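Local structure of rhamnose ABC transporter, rhamnose-binding protein (Actinomyces odontolyticus ATCC 17982, 5BQ3) at residues G54-A59 and A281-D286; G48-A53 and V61-P66; G275-Y280 and K312-G317; R125-N130 and G288-E293; T31-Q36 and S76-E81. The protein probably binds a sugar, most likely rhamnose, as the solute-binding component of an ABC transporter that takes up carbohydrate. One frame throughout, in Å; residues are numbered along the deposited sequence.

Following the chain from its N terminus, residues 31-36 open interaction 5, which closes at 76-81. Interaction 2, between 48-53 and 61-66, lies wholly within that span and holds the first beta-alpha-beta unit together. Interaction 1 leaves at 54-59, crosses both of these and closes only at 281-286, where the chain has come back to pack a late helix beside an early one. Interaction 4 starts at 125-130, crosses interaction 1 and closes at 288-293. Interaction 3, from 275-280 to 312-317, crosses interactions 1 and 4. Late chain segments thus complete a domain begun by the early ones, all around one six-stranded parallel sheet.

Interaction 1 of 5, residues G54-A59 and A281-D286; sequences GEIGFA and AGAALD
Ala283 CB is overlapped by two side chains that converge on it, the branched Ile56 at the end of helix 40-56 and the ring of Phe58 just past it. From Ile56 it is the short branch that leads, CG2 lying 3.8 Å from Ala283 CB, while the longer branch follows with CD1 4.0 Å from the same methyl. That division of labour follows from the first torsion (chi1 -67°), which sets CG2 anti to the backbone N and CG1 beside it, so that both arms of the fork reach across. Phe58 approaches with the far end of its ring: CZ is 3.8 Å from Ala283 CB and 3.9 Å from Ala283 CA. The methyl meets the ring obliquely, which makes this ordinary apolar packing and not a stack. A small residue on the later helix lets its backbone come close, and Ile56 CA and Ala283 CA are 7.6 Å apart.

The turn between Ile56 and Phe58 passes through Gly57, which leaves the helix with positive phi (106°). Together with the probable hydrogen bond from Phe58 N to Ala53 O, this has the features of a Schellman-type helix end, and it swings Phe58 back over the contact.

At the partly exposed margin, Asp286 OD2 hydrogen-bonds Gln28 NE2. The contact thus joins the C-terminal end of helix 40-56 to helix 271-287, whose Ala281 and Leu285 pack on strand 127-130, with Leu285 also reaching strand 112-116 of the parallel sheet.

Interaction 2 of 5, residues G48-A53 and V61-P66; sequences GGKNAA and VNVVGP
Between Lys50 or Ala53 and Val61 or Val63 no flat group takes part, and the meeting is of aliphatic carbon alone. Ala53 CB fits against the fork of Val61, 3.8 Å from Val61 CG2 and 3.9 Å from Val61 CG1, so both methyls straddle the single one. The valine can present the pair because its CG1 stands anti to the backbone N (chi1 -173°), with CG2 beside that nitrogen.

One helical turn earlier, Lys50 contributes its chain and not its charge. Its CG lies 4.1 Å from Val61 CG1, and its CD lies 4.0 Å from Val63 CG2, where the two side chains cross at about a right angle. The lysine bends at its third torsion, beyond the CG that meets both valines. Ala53 forms the buried end of the contact and Lys50 the exposed one.

The segment axes of helix 48-53 and strand 61-63 run almost antiparallel, 168° apart in direction and 9.3 Å at closest approach. Helix 40-56 thus lies back along the strand it leads into, the packing expected of a beta-alpha-beta crossover, here the unit of strand 29-33, helix 40-56 and strand 60-63 in the periplasmic-binding-protein fold.

Interaction 3 of 5, residues G275-Y280 and K312-G317; sequences GYVAAY and KTVVVG
Helix-on-sheet packing between valines defines this buried contact, which sets Val277 of helix 271-287 against Val314, on the outermost strand 313-315 of the six-stranded parallel sheet, and against Val316 just along the chain. Val277 divides itself between its two partners: CG1 lies 4.3 Å from Val314 CG1, and CG2 lies 4.2 Å from Val316 CG1. Each methyl therefore has a separate target, and the fork of the helical residue spans two positions. Of these, Val314 points at the helix from its CA onward, whereas Val316 does not and meets Val277 through its CG1 branch. The CA–CB bond of Val315, between them, points away from the helix. The side chain of Val277 holds CG1 anti to its own nitrogen (chi1 172°), and Val314 and Val316 repeat that choice. The distances are those of relaxed van der Waals contact, and the joint is wholly apolar.

The polar work of this helical turn falls to other residues. Tyr276 OH and Tyr280 OH both hydrogen-bond Glu55 OE1, so one carboxylate oxygen is gripped by two phenols; Tyr276 OH also bonds Asn302 N. In the same turn Tyr276 O lies at the edge of the Tyr280 ring, in its plane.

Val277 and Val314 share further neighbours, Ile129 of strand 127-130 and Phe298 of strand 297-299. Strand 313-315 pairs with strand 127-130 in the sheet, while other residues of this helical turn, Tyr276, Ala279 and Tyr280, pack on Ala52 of helix 40-56.

Interaction 4 of 5, residues R125-N130 and G288-E293; sequences RDLFIN and GAIKGE
Leu127 and Gly292 bring the start of the next-to-outermost strand of the parallel sheet, in this periplasmic-binding-protein fold, against the loop that follows helix 271-287. The closer part is where the leucine meets backbone: Leu127 CD1 lies 4.0 Å from Gly292 CA. Gly292 takes positive phi (98°), and with no side chain there its main chain can come near the strand, Asp126 CA and Gly292 CA being 6.1 Å apart. The other branch of the leucine packs more loosely, with Leu127 CD2 4.3 Å from Ile290 CD1. Ile290 itself leans on Ala284 of the preceding helix, while Leu127 continues onto Ala281 and Val314, so the isoleucine and leucine link the loop to both helix and sheet.

The outer side is different. Lys291 is exposed and poorly ordered, and the side chain of Glu293 starts out away from the strand. Glu296 OE1 accepts from the backbone N of both Gly292 and Glu293, which probably helps hold the loop. On the strand side, the carboxylate of Asp126 is engaged by Val113 N and by a salt bridge to Arg107.

Two carbonyl oxygens, Asp126 O and Gly292 O, stand 4.0 Å apart and share one water: it lies 2.7 Å from Asp126 O and 3.2 Å from Gly292 O, placed to donate to either, though more acceptors surround it than it has protons.

Interaction 5 of 5, residues T31-Q36 and S76-E81; sequences TFIPKQ and SFINSE
Strand 31-33 and helix 76-81 run nearly antiparallel, their segment axes 172° apart in direction and 10.2 Å at closest approach, so that Thr31 faces Glu81 and Ile33 faces the turn at Phe77. The polar link is a hydrogen bond of 2.9 Å given by Thr31 OG1 to Glu81 OE1. The hydroxyl meets that oxygen from above the carboxylate plane, 43° out of it. The glutamate reaches it by folding at its second torsion (chi2 -53°), a bend that lays the chain over the threonine methyl: Thr31 CG2 is 3.8 Å from Glu81 CG and 3.6 Å from Glu81 CD. A methyl and a hydroxyl on one residue thus steady the same partly exposed acid.

Farther along, Ile33 crosses Ile78 at about a right angle, with Ile33 CD1 4.2 Å from Ile78 CG1, and the same CD1 lies 4.3 Å from Phe77 O. Within the helix, Ser76 O accepts from Ser80 N and from Ser80 OG, which arrive on opposite faces of the carbonyl plane.

Val64, just past the neighbouring strand 60-63, packs on Thr31, Ile33 and Glu81 together. On the side of strand 88-91, Ile33 and Ile78 both touch Ile91, and Ile78 goes on to helix 100-109. Helix 75-83 therefore covers part of one face of the parallel sheet, while Phe32, on the other face, meets helix 40-56.

Interaction 1 of 5, residues G54-A59 and A281-D286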
# COMPACT_ATOMS: atom_id res chain seq x y z
N GLY A 54 -2.14 -11.32 19.24
CA GLY A 54 -2.34 -12.59 19.93
C GLY A 54 -1.01 -13.24 20.28
O GLY A 54 -0.85 -13.76 21.38
N GLU A 55 -0.04 -13.18 19.34
CA GLU A 55 1.33 -13.69 19.50
C GLU A 55 2.07 -12.92 20.60
O GLU A 55 2.75 -13.54 21.42
CB GLU A 55 2.11 -13.58 18.17
CG GLU A 55 1.75 -14.63 17.13
CD GLU A 55 2.44 -14.48 15.79
OE1 GLU A 55 3.60 -14.02 15.76
OE2 GLU A 55 1.83 -14.85 14.77
N ILE A 56 1.93 -11.58 20.60
CA ILE A 56 2.53 -10.65 21.57
C ILE A 56 1.98 -10.97 22.97
O ILE A 56 2.75 -11.09 23.93
CB ILE A 56 2.27 -9.17 21.13
CG1 ILE A 56 3.03 -8.83 19.84
CG2 ILE A 56 2.64 -8.19 22.24
CD1 ILE A 56 2.43 -7.71 18.99
N GLY A 57 0.66 -11.12 23.07
CA GLY A 57 -0.02 -11.45 24.32
C GLY A 57 -0.79 -10.31 24.95
O GLY A 57 -0.78 -10.17 26.18
N PHE A 58 -1.47 -9.48 24.12
CA PHE A 58 -2.30 -8.37 24.60
C PHE A 58 -3.52 -8.90 25.34
O PHE A 58 -4.09 -9.91 24.93
CB PHE A 58 -2.74 -7.47 23.42
CG PHE A 58 -1.76 -6.40 23.00
CD1 PHE A 58 -1.74 -5.16 23.63
CD2 PHE A 58 -0.89 -6.61 21.93
CE1 PHE A 58 -0.85 -4.16 23.23
CE2 PHE A 58 -0.01 -5.61 21.53
CZ PHE A 58 0.01 -4.39 22.18
N ALA A 59 -3.91 -8.22 26.44
CA ALA A 59 -5.06 -8.60 27.26
C ALA A 59 -6.38 -8.44 26.49
O ALA A 59 -7.24 -9.32 26.57
CB ALA A 59 -5.10 -7.77 28.53
N ALA A 281 4.97 -2.80 16.55
CA ALA A 281 5.48 -1.44 16.71
C ALA A 281 4.80 -0.75 17.89
O ALA A 281 5.47 -0.05 18.65
CB ALA A 281 5.25 -0.64 15.44
N GLY A 282 3.50 -0.98 18.05
CA GLY A 282 2.70 -0.43 19.14
C GLY A 282 3.03 -1.06 20.47
O GLY A 282 3.05 -0.37 21.49
N ALA A 283 3.30 -2.38 20.47
CA ALA A 283 3.67 -3.17 21.65
C ALA A 283 5.05 -2.74 22.16
O ALA A 283 5.26 -2.71 23.37
CB ALA A 283 3.67 -4.65 21.31
N ALA A 284 5.97 -2.40 21.23
CA ALA A 284 7.33 -1.95 21.53
C ALA A 284 7.33 -0.56 22.18
O ALA A 284 8.12 -0.31 23.09
CB ALA A 284 8.15 -1.93 20.26
N LEU A 285 6.43 0.34 21.72
CA LEU A 285 6.28 1.70 22.26
C LEU A 285 5.65 1.67 23.66
O LEU A 285 6.07 2.43 24.54
CB LEU A 285 5.41 2.57 21.33
CG LEU A 285 6.06 3.09 20.04
CD1 LEU A 285 5.01 3.38 18.99
CD2 LEU A 285 6.89 4.33 20.30
N ASP A 286 4.65 0.80 23.86
CA ASP A 286 3.90 0.65 25.11
C ASP A 286 4.73 -0.03 26.21
O ASP A 286 4.58 0.33 27.38
CB ASP A 286 2.61 -0.15 24.85
CG ASP A 286 1.49 0.12 25.83
OD1 ASP A 286 1.35 1.28 26.28
OD2 ASP A 286 0.72 -0.81 26.10

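Interaction 2 of 5, residues G48-A53 and V61-P66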
# COMPACT_ATOMS: atom_id res chain seq x y z
N GLY A 48 -4.08 -9.62 10.08
CA GLY A 48 -2.65 -9.72 10.36
C GLY A 48 -2.27 -9.03 11.65
O GLY A 48 -1.35 -9.47 12.35
N GLY A 49 -2.99 -7.95 11.97
CA GLY A 49 -2.81 -7.17 13.18
C GLY A 49 -3.27 -7.91 14.42
O GLY A 49 -2.58 -7.89 15.44
N LYS A 50 -4.44 -8.56 14.32
CA LYS A 50 -5.05 -9.36 15.39
C LYS A 50 -4.20 -10.59 15.70
O LYS A 50 -3.99 -10.91 16.87
CB LYS A 50 -6.48 -9.79 15.02
CG LYS A 50 -7.51 -8.66 15.01
CD LYS A 50 -8.95 -9.17 14.91
CE LYS A 50 -9.37 -9.54 13.50
NZ LYS A 50 -10.74 -10.11 13.47
N ASN A 51 -3.69 -11.26 14.64
CA ASN A 51 -2.84 -12.45 14.77
C ASN A 51 -1.51 -12.10 15.46
O ASN A 51 -1.06 -12.86 16.31
CB ASN A 51 -2.59 -13.10 13.41
CG ASN A 51 -3.59 -14.18 13.06
OD1 ASN A 51 -4.81 -14.04 13.22
ND2 ASN A 51 -3.08 -15.29 12.55
N ALA A 52 -0.93 -10.92 15.13
CA ALA A 52 0.30 -10.43 15.75
C ALA A 52 0.07 -10.09 17.22
O ALA A 52 0.88 -10.48 18.06
CB ALA A 52 0.82 -9.22 15.00
N ALA A 53 -1.06 -9.40 17.53
CA ALA A 53 -1.46 -9.00 18.89
C ALA A 53 -1.66 -10.22 19.81
O ALA A 53 -1.37 -10.14 21.00
CB ALA A 53 -2.73 -8.17 18.84
N VAL A 61 -7.93 -7.28 22.51
CA VAL A 61 -7.69 -7.00 21.09
C VAL A 61 -9.05 -6.69 20.47
O VAL A 61 -9.92 -7.56 20.42
CB VAL A 61 -6.94 -8.15 20.35
CG1 VAL A 61 -6.56 -7.74 18.93
CG2 VAL A 61 -5.70 -8.60 21.12
N ASN A 62 -9.26 -5.43 20.05
CA ASN A 62 -10.53 -4.98 19.49
C ASN A 62 -10.38 -4.31 18.12
O ASN A 62 -9.30 -3.81 17.79
CB ASN A 62 -11.23 -4.00 20.45
CG ASN A 62 -11.36 -4.51 21.87
OD1 ASN A 62 -10.61 -4.11 22.77
ND2 ASN A 62 -12.30 -5.42 22.09
N VAL A 63 -11.46 -4.31 17.33
CA VAL A 63 -11.55 -3.67 16.02
C VAL A 63 -12.85 -2.85 15.99
O VAL A 63 -13.94 -3.43 16.03
CB VAL A 63 -11.44 -4.67 14.83
CG1 VAL A 63 -11.69 -3.97 13.49
CG2 VAL A 63 -10.09 -5.38 14.81
N VAL A 64 -12.72 -1.52 15.99
CA VAL A 64 -13.85 -0.58 15.93
C VAL A 64 -13.65 0.35 14.73
O VAL A 64 -12.52 0.55 14.30
CB VAL A 64 -14.10 0.21 17.25
CG1 VAL A 64 -14.45 -0.72 18.41
CG2 VAL A 64 -12.93 1.12 17.61
N GLY A 65 -14.74 0.91 14.21
CA GLY A 65 -14.63 1.82 13.08
C GLY A 65 -15.94 2.22 12.43
O GLY A 65 -17.00 1.66 12.74
N PRO A 66 -15.88 3.19 11.48
CA PRO A 66 -17.12 3.62 10.81
C PRO A 66 -17.54 2.67 9.68
O PRO A 66 -16.71 1.93 9.16
CB PRO A 66 -16.74 4.99 10.26
CG PRO A 66 -15.28 4.93 10.03
CD PRO A 66 -14.70 3.94 11.00

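Interaction 3 of 5, residues G275-Y280 and K312-G317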
# COMPACT_ATOMS: atom_id res chain seq x y z
N GLY A 275 -0.36 -4.79 9.04
CA GLY A 275 -1.04 -4.89 10.33
C GLY A 275 -0.19 -5.60 11.37
O GLY A 275 -0.21 -5.23 12.55
N TYR A 276 0.59 -6.60 10.91
CA TYR A 276 1.51 -7.41 11.71
C TYR A 276 2.62 -6.53 12.32
O TYR A 276 2.80 -6.56 13.54
CB TYR A 276 2.12 -8.54 10.85
CG TYR A 276 2.82 -9.62 11.63
CD1 TYR A 276 2.14 -10.76 12.06
CD2 TYR A 276 4.19 -9.54 11.90
CE1 TYR A 276 2.79 -11.76 12.78
CE2 TYR A 276 4.85 -10.54 12.61
CZ TYR A 276 4.14 -11.65 13.05
OH TYR A 276 4.80 -12.64 13.75
N VAL A 277 3.33 -5.74 11.48
CA VAL A 277 4.42 -4.84 11.89
C VAL A 277 3.87 -3.74 12.82
O VAL A 277 4.51 -3.45 13.84
CB VAL A 277 5.16 -4.23 10.65
CG1 VAL A 277 6.16 -3.15 11.05
CG2 VAL A 277 5.86 -5.32 9.84
N ALA A 278 2.69 -3.18 12.50
CA ALA A 278 2.03 -2.13 13.28
C ALA A 278 1.70 -2.56 14.72
O ALA A 278 1.92 -1.78 15.64
CB ALA A 278 0.76 -1.68 12.57
N ALA A 279 1.21 -3.80 14.90
CA ALA A 279 0.87 -4.36 16.22
C ALA A 279 2.13 -4.56 17.06
O ALA A 279 2.09 -4.33 18.27
CB ALA A 279 0.12 -5.67 16.06
N TYR A 280 3.25 -4.97 16.42
CA TYR A 280 4.54 -5.16 17.09
C TYR A 280 5.19 -3.82 17.42
O TYR A 280 5.85 -3.70 18.45
CB TYR A 280 5.49 -6.03 16.25
CG TYR A 280 5.34 -7.51 16.51
CD1 TYR A 280 6.06 -8.14 17.53
CD2 TYR A 280 4.46 -8.29 15.76
CE1 TYR A 280 5.91 -9.50 17.79
CE2 TYR A 280 4.31 -9.65 16.01
CZ TYR A 280 5.03 -10.25 17.03
OH TYR A 280 4.88 -11.60 17.27
N LYS A 312 9.42 9.64 11.60
CA LYS A 312 8.94 8.52 12.43
C LYS A 312 8.22 7.45 11.57
O LYS A 312 7.17 6.94 11.97
CB LYS A 312 8.03 9.03 13.56
CG LYS A 312 8.71 9.94 14.57
CD LYS A 312 7.69 10.52 15.53
CE LYS A 312 8.32 11.42 16.55
NZ LYS A 312 7.31 11.94 17.50
N THR A 313 8.78 7.13 10.39
CA THR A 313 8.20 6.18 9.44
C THR A 313 8.98 4.86 9.39
O THR A 313 10.20 4.87 9.29
CB THR A 313 8.09 6.84 8.04
OG1 THR A 313 7.37 8.06 8.15
CG2 THR A 313 7.40 5.94 7.00
N VAL A 314 8.23 3.74 9.43
CA VAL A 314 8.74 2.36 9.35
C VAL A 314 8.20 1.75 8.04
O VAL A 314 6.99 1.80 7.80
CB VAL A 314 8.34 1.52 10.59
CG1 VAL A 314 8.88 0.09 10.49
CG2 VAL A 314 8.80 2.18 11.89
N VAL A 315 9.08 1.19 7.20
CA VAL A 315 8.69 0.56 5.93
C VAL A 315 8.65 -0.96 6.15
O VAL A 315 9.62 -1.54 6.64
CB VAL A 315 9.59 0.99 4.74
CG1 VAL A 315 9.16 0.30 3.44
CG2 VAL A 315 9.59 2.50 4.55
N VAL A 316 7.52 -1.60 5.78
CA VAL A 316 7.28 -3.04 5.90
C VAL A 316 8.30 -3.80 5.01
O VAL A 316 8.92 -4.76 5.48
CB VAL A 316 5.81 -3.43 5.57
CG1 VAL A 316 5.60 -4.94 5.65
CG2 VAL A 316 4.84 -2.72 6.50
N GLY A 317 8.47 -3.35 3.77
CA GLY A 317 9.41 -3.97 2.84
C GLY A 317 9.25 -3.54 1.39
O GLY A 317 8.54 -2.57 1.10

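Interaction 4 of 5, residues R125-N130 and G288-E293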
# COMPACT_ATOMS: atom_id res chain seq x y z
N ARG A 125 0.76 11.32 15.84
CA ARG A 125 1.10 9.91 16.05
C ARG A 125 2.54 9.74 16.54
O ARG A 125 3.39 10.61 16.32
CB ARG A 125 0.83 9.08 14.78
CG ARG A 125 1.90 9.11 13.69
CD ARG A 125 1.95 10.42 12.92
NE ARG A 125 2.71 10.28 11.68
CZ ARG A 125 4.03 10.42 11.59
NH1 ARG A 125 4.76 10.70 12.66
NH2 ARG A 125 4.63 10.27 10.41
N ASP A 126 2.79 8.61 17.21
CA ASP A 126 4.09 8.24 17.76
C ASP A 126 4.95 7.55 16.71
O ASP A 126 6.17 7.64 16.78
CB ASP A 126 3.91 7.33 18.98
CG ASP A 126 3.21 7.99 20.16
OD1 ASP A 126 3.86 8.81 20.84
OD2 ASP A 126 2.03 7.67 20.40
N LEU A 127 4.29 6.88 15.73
CA LEU A 127 4.92 6.11 14.64
C LEU A 127 3.96 5.91 13.47
O LEU A 127 2.76 5.79 13.67
CB LEU A 127 5.33 4.73 15.21
CG LEU A 127 6.73 4.19 14.92
CD1 LEU A 127 7.82 5.09 15.49
CD2 LEU A 127 6.90 2.82 15.52
N PHE A 128 4.52 5.86 12.24
CA PHE A 128 3.77 5.57 11.01
C PHE A 128 4.36 4.33 10.33
O PHE A 128 5.58 4.24 10.17
CB PHE A 128 3.72 6.77 10.04
CG PHE A 128 3.15 6.48 8.66
CD1 PHE A 128 1.87 5.94 8.52
CD2 PHE A 128 3.88 6.76 7.52
CE1 PHE A 128 1.36 5.66 7.25
CE2 PHE A 128 3.36 6.48 6.25
CZ PHE A 128 2.10 5.94 6.12
N ILE A 129 3.51 3.36 9.96
CA ILE A 129 3.90 2.12 9.29
C ILE A 129 3.45 2.21 7.84
O ILE A 129 2.25 2.19 7.56
CB ILE A 129 3.37 0.84 10.00
CG1 ILE A 129 3.48 0.90 11.56
CG2 ILE A 129 4.03 -0.44 9.43
CD1 ILE A 129 4.91 1.02 12.19
N ASN A 130 4.42 2.33 6.92
CA ASN A 130 4.15 2.40 5.49
C ASN A 130 4.40 1.03 4.85
O ASN A 130 5.39 0.37 5.19
CB ASN A 130 5.00 3.48 4.83
CG ASN A 130 4.44 4.08 3.55
OD1 ASN A 130 3.35 3.73 3.06
ND2 ASN A 130 5.17 5.03 3.00
N GLY A 288 8.03 0.07 26.42
CA GLY A 288 9.13 0.98 26.70
C GLY A 288 10.44 0.61 26.03
O GLY A 288 11.48 1.17 26.37
N ALA A 289 10.39 -0.35 25.07
CA ALA A 289 11.55 -0.84 24.32
C ALA A 289 12.10 0.24 23.38
O ALA A 289 13.31 0.31 23.18
CB ALA A 289 11.16 -2.07 23.52
N ILE A 290 11.21 1.09 22.82
CA ILE A 290 11.55 2.19 21.92
C ILE A 290 10.77 3.45 22.33
O ILE A 290 9.63 3.35 22.79
CB ILE A 290 11.33 1.85 20.42
CG1 ILE A 290 9.92 1.27 20.15
CG2 ILE A 290 12.43 0.93 19.89
CD1 ILE A 290 9.35 1.51 18.76
N LYS A 291 11.39 4.62 22.15
CA LYS A 291 10.80 5.92 22.45
C LYS A 291 10.03 6.46 21.24
O LYS A 291 9.17 7.33 21.38
CB LYS A 291 11.88 6.93 22.89
CG LYS A 291 12.59 6.57 24.20
CD LYS A 291 13.89 7.34 24.35
CE LYS A 291 14.67 6.91 25.57
NZ LYS A 291 15.98 7.61 25.65
N GLY A 292 10.35 5.93 20.06
CA GLY A 292 9.75 6.32 18.79
C GLY A 292 10.62 7.30 18.02
O GLY A 292 10.12 8.04 17.17
N GLU A 293 11.93 7.30 18.32
CA GLU A 293 12.93 8.17 17.71
C GLU A 293 13.53 7.57 16.44
O GLU A 293 13.52 6.35 16.26
CB GLU A 293 14.06 8.47 18.72
CG GLU A 293 13.66 9.46 19.81
CD GLU A 293 14.49 9.44 21.07
OE1 GLU A 293 15.68 9.05 21.01
OE2 GLU A 293 13.96 9.86 22.13
O HOH W 1 7.52 8.92 18.77

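Interaction 5 of 5, residues T31-Q36 and S76-E81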
# COMPACT_ATOMS: atom_id res chain seq x y z
N THR A 31 -6.32 -1.61 19.98
CA THR A 31 -7.50 -1.39 19.14
C THR A 31 -7.06 -0.94 17.75
O THR A 31 -6.24 -0.03 17.61
CB THR A 31 -8.49 -0.42 19.80
OG1 THR A 31 -8.90 -0.96 21.06
CG2 THR A 31 -9.72 -0.18 18.95
N PHE A 32 -7.63 -1.59 16.72
CA PHE A 32 -7.38 -1.33 15.31
C PHE A 32 -8.59 -0.61 14.71
O PHE A 32 -9.70 -1.13 14.78
CB PHE A 32 -7.08 -2.64 14.55
CG PHE A 32 -5.93 -3.46 15.11
CD1 PHE A 32 -6.16 -4.40 16.11
CD2 PHE A 32 -4.64 -3.30 14.63
CE1 PHE A 32 -5.10 -5.14 16.64
CE2 PHE A 32 -3.59 -4.05 15.15
CZ PHE A 32 -3.82 -4.96 16.16
N ILE A 33 -8.37 0.60 14.16
CA ILE A 33 -9.44 1.39 13.54
C ILE A 33 -9.14 1.52 12.03
O ILE A 33 -8.29 2.32 11.64
CB ILE A 33 -9.68 2.77 14.23
CG1 ILE A 33 -9.91 2.62 15.75
CG2 ILE A 33 -10.86 3.51 13.56
CD1 ILE A 33 -9.67 3.88 16.57
N PRO A 34 -9.85 0.75 11.17
CA PRO A 34 -9.63 0.91 9.72
C PRO A 34 -10.37 2.14 9.18
O PRO A 34 -11.12 2.78 9.92
CB PRO A 34 -10.20 -0.40 9.14
CG PRO A 34 -11.28 -0.78 10.09
CD PRO A 34 -10.91 -0.24 11.45
N LYS A 35 -10.17 2.46 7.88
CA LYS A 35 -10.83 3.57 7.21
C LYS A 35 -12.35 3.37 7.19
O LYS A 35 -13.12 4.32 7.39
CB LYS A 35 -10.32 3.69 5.76
CG LYS A 35 -8.97 4.36 5.61
CD LYS A 35 -8.61 4.50 4.15
CE LYS A 35 -7.37 5.34 3.96
NZ LYS A 35 -7.02 5.49 2.52
N GLN A 36 -12.77 2.12 6.98
CA GLN A 36 -14.15 1.66 6.87
C GLN A 36 -14.22 0.19 7.30
O GLN A 36 -13.27 -0.56 7.09
CB GLN A 36 -14.59 1.83 5.39
CG GLN A 36 -16.04 1.48 5.07
CD GLN A 36 -16.35 1.71 3.61
OE1 GLN A 36 -17.08 2.63 3.24
NE2 GLN A 36 -15.81 0.86 2.74
N SER A 76 -15.20 10.00 16.38
CA SER A 76 -16.05 9.51 17.47
C SER A 76 -15.52 8.19 18.06
O SER A 76 -15.65 7.97 19.26
CB SER A 76 -17.49 9.34 17.01
OG SER A 76 -17.59 8.41 15.94
N PHE A 77 -14.92 7.34 17.21
CA PHE A 77 -14.35 6.04 17.59
C PHE A 77 -13.02 6.20 18.33
O PHE A 77 -12.75 5.41 19.23
CB PHE A 77 -14.20 5.13 16.37
CG PHE A 77 -15.52 4.71 15.78
CD1 PHE A 77 -16.21 3.62 16.29
CD2 PHE A 77 -16.10 5.43 14.74
CE1 PHE A 77 -17.45 3.25 15.76
CE2 PHE A 77 -17.34 5.07 14.22
CZ PHE A 77 -18.01 3.98 14.73
N ILE A 78 -12.20 7.21 17.96
CA ILE A 78 -10.91 7.50 18.62
C ILE A 78 -11.21 7.95 20.06
O ILE A 78 -10.64 7.39 21.00
CB ILE A 78 -10.04 8.53 17.84
CG1 ILE A 78 -9.69 8.04 16.42
CG2 ILE A 78 -8.75 8.87 18.62
CD1 ILE A 78 -9.51 9.15 15.39
N ASN A 79 -12.13 8.92 20.22
CA ASN A 79 -12.56 9.47 21.51
C ASN A 79 -13.17 8.41 22.43
O ASN A 79 -12.97 8.47 23.64
CB ASN A 79 -13.56 10.61 21.30
CG ASN A 79 -13.02 11.82 20.57
OD1 ASN A 79 -11.82 12.13 20.59
ND2 ASN A 79 -13.92 12.57 19.94
N SER A 80 -13.90 7.43 21.85
CA SER A 80 -14.54 6.32 22.57
C SER A 80 -13.50 5.40 23.20
O SER A 80 -13.69 4.97 24.34
CB SER A 80 -15.43 5.52 21.62
OG SER A 80 -16.55 6.28 21.20
N GLU A 81 -12.41 5.11 22.47
CA GLU A 81 -11.33 4.24 22.92
C GLU A 81 -10.49 4.90 24.01
O GLU A 81 -9.95 4.20 24.86
CB GLU A 81 -10.44 3.81 21.74
CG GLU A 81 -11.12 2.89 20.73
CD GLU A 81 -11.79 1.64 21.27
OE1 GLU A 81 -11.09 0.81 21.90
OE2 GLU A 81 -13.01 1.48 21.05